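Local structure of Nitrate/nitrite binding protein NrtA (Synechocystis sp., 2G29) at residues A[212-215]-A[216-219]. The protein binds nitrate as the solute-binding component of the NrtABCD ABC transporter, which takes up nitrate and probably also nitrite. Sequence-based numbering, arbitrary orientation.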
loop_
_atom_site.group_PDB
_atom_site.type_symbol
_atom_site.label_atom_id
_atom_site.label_comp_id
_atom_site.label_asym_id
_atom_site.label_seq_id
_atom_site.Cartn_x
_atom_site.Cartn_y
_atom_site.Cartn_z
ATOM N N GLU A 212 -5.846 -2.963 5.869
ATOM C CA GLU A 212 -6.834 -2.670 6.909
ATOM C C GLU A 212 -7.817 -1.639 6.331
ATOM O O GLU A 212 -7.441 -0.777 5.520
ATOM C CB GLU A 212 -6.150 -2.095 8.143
ATOM C CG GLU A 212 -5.149 -3.015 8.871
ATOM C CD GLU A 212 -5.743 -4.309 9.460
ATOM O OE1 GLU A 212 -6.990 -4.503 9.451
ATOM O OE2 GLU A 212 -4.934 -5.113 9.975
ATOM N N PRO A 213 -9.046 -1.609 6.836
ATOM C CA PRO A 213 -9.625 -2.426 7.916
ATOM C C PRO A 213 -10.200 -3.781 7.506
ATOM O O PRO A 213 -10.759 -4.494 8.341
ATOM C CB PRO A 213 -10.729 -1.504 8.434
ATOM C CG PRO A 213 -11.324 -0.973 7.106
ATOM C CD PRO A 213 -10.032 -0.629 6.313
ATOM N N TRP A 214 -10.020 -4.179 6.251
ATOM C CA TRP A 214 -10.710 -5.385 5.809
ATOM C C TRP A 214 -10.301 -6.714 6.423
ATOM O O TRP A 214 -11.166 -7.584 6.574
ATOM C CB TRP A 214 -10.764 -5.359 4.253
ATOM C CG TRP A 214 -11.215 -4.004 3.729
ATOM C CD1 TRP A 214 -10.412 -3.054 3.135
ATOM C CD2 TRP A 214 -12.524 -3.388 3.852
ATOM N NE1 TRP A 214 -11.124 -1.915 2.877
ATOM C CE2 TRP A 214 -12.420 -2.093 3.304
ATOM C CE3 TRP A 214 -13.759 -3.811 4.377
ATOM C CZ2 TRP A 214 -13.512 -1.205 3.252
ATOM C CZ3 TRP A 214 -14.854 -2.928 4.334
ATOM C CH2 TRP A 214 -14.716 -1.645 3.771
ATOM N N PRO A 215 -9.015 -6.884 6.820
ATOM C CA PRO A 215 -8.642 -8.166 7.449
ATOM C C PRO A 215 -9.396 -8.291 8.783
ATOM O O PRO A 215 -9.925 -9.330 9.099
ATOM C CB PRO A 215 -7.136 -8.010 7.665
ATOM C CG PRO A 215 -6.717 -7.149 6.446
ATOM C CD PRO A 215 -7.820 -6.098 6.454
ATOM N N LEU A 216 -9.435 -7.224 9.575
ATOM C CA LEU A 216 -10.134 -7.332 10.850
ATOM C C LEU A 216 -11.631 -7.484 10.627
ATOM O O LEU A 216 -12.290 -8.226 11.369
ATOM C CB LEU A 216 -9.840 -6.116 11.739
ATOM C CG LEU A 216 -10.584 -6.112 13.111
ATOM C CD1 LEU A 216 -10.372 -7.406 13.890
ATOM C CD2 LEU A 216 -10.069 -4.959 13.950
ATOM N N GLN A 217 -12.197 -6.815 9.612
ATOM C CA GLN A 217 -13.614 -6.953 9.395
ATOM C C GLN A 217 -13.924 -8.405 9.034
ATOM O O GLN A 217 -14.951 -8.946 9.413
ATOM C CB GLN A 217 -14.081 -6.021 8.284
ATOM C CG GLN A 217 -15.573 -6.232 8.007
ATOM C CD GLN A 217 -16.153 -5.212 7.062
ATOM O OE1 GLN A 217 -16.312 -5.474 5.867
ATOM N NE2 GLN A 217 -16.455 -4.026 7.589
ATOM N N THR A 218 -13.023 -9.038 8.291
ATOM C CA THR A 218 -13.219 -10.441 7.905
ATOM C C THR A 218 -13.346 -11.314 9.160
ATOM O O THR A 218 -14.242 -12.187 9.236
ATOM C CB THR A 218 -12.011 -10.930 7.087
ATOM O OG1 THR A 218 -11.938 -10.212 5.844
ATOM C CG2 THR A 218 -12.139 -12.400 6.777
ATOM N N VAL A 219 -12.433 -11.076 10.113
ATOM C CA VAL A 219 -12.419 -11.817 11.376
ATOM C C VAL A 219 -13.676 -11.516 12.192
ATOM O O VAL A 219 -14.386 -12.432 12.656
ATOM C CB VAL A 219 -11.158 -11.448 12.185
ATOM C CG1 VAL A 219 -11.263 -11.982 13.631
ATOM C CG2 VAL A 219 -9.907 -12.039 11.519
#
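Trp214 and Gln217, three residues apart at the start of helix 214-221, run side by side in the same direction. The amide oxygen of Gln217 comes up to the rim of the six-membered ring, close to the ring plane, with OE1 3.3 Å from CZ3 of Trp214, while the amide plane stands 80° to the indole. Such an approach suits a carbonyl, because the ring's edge carries the slightly positive hydrogens. Gln217 gets there with CG anti to its backbone N (chi1 177°) and the chain extended beyond it, and NE2 is held by Asp295. Trp214 in turn gives its NE1 hydrogen to the carbonyl of Ala41, so both polar ends are anchored. With an alanine at Gln217, Asp295 would probably lose its amide partner and a gap would open beside the indole edge.

One face of the indole lies against Pro213, whose CG sits over the middle of the ring system, 4.1 Å above its plane. Pro213, joined to Glu212 by a cis peptide bond, is the N-cap residue; its carbonyl starts the helical bonding by accepting Gln217 N at 3.0 Å. Proline is well tolerated at Pro215, because a residue in the first turn has no helical acceptor for an amide hydrogen. The carbonyl O of Trp214 is gripped twice by Thr218, from N at 2.9 Å and from OG1 at 2.8 Å, the two donors arriving from opposite faces of the carbonyl plane; threonine can thus satisfy its buried hydroxyl within the helix.

The bent chain of Glu212 brings OE1 to 4.0 Å from CB of Leu216, while OE2 forms a salt bridge with Arg299. The helix follows strand 207-211, whose end carries the nitrate-binding Gly211; Pro215 and Thr218 pack onto that strand, while Gln217 and Thr218 meet Val197 of helix 196-201.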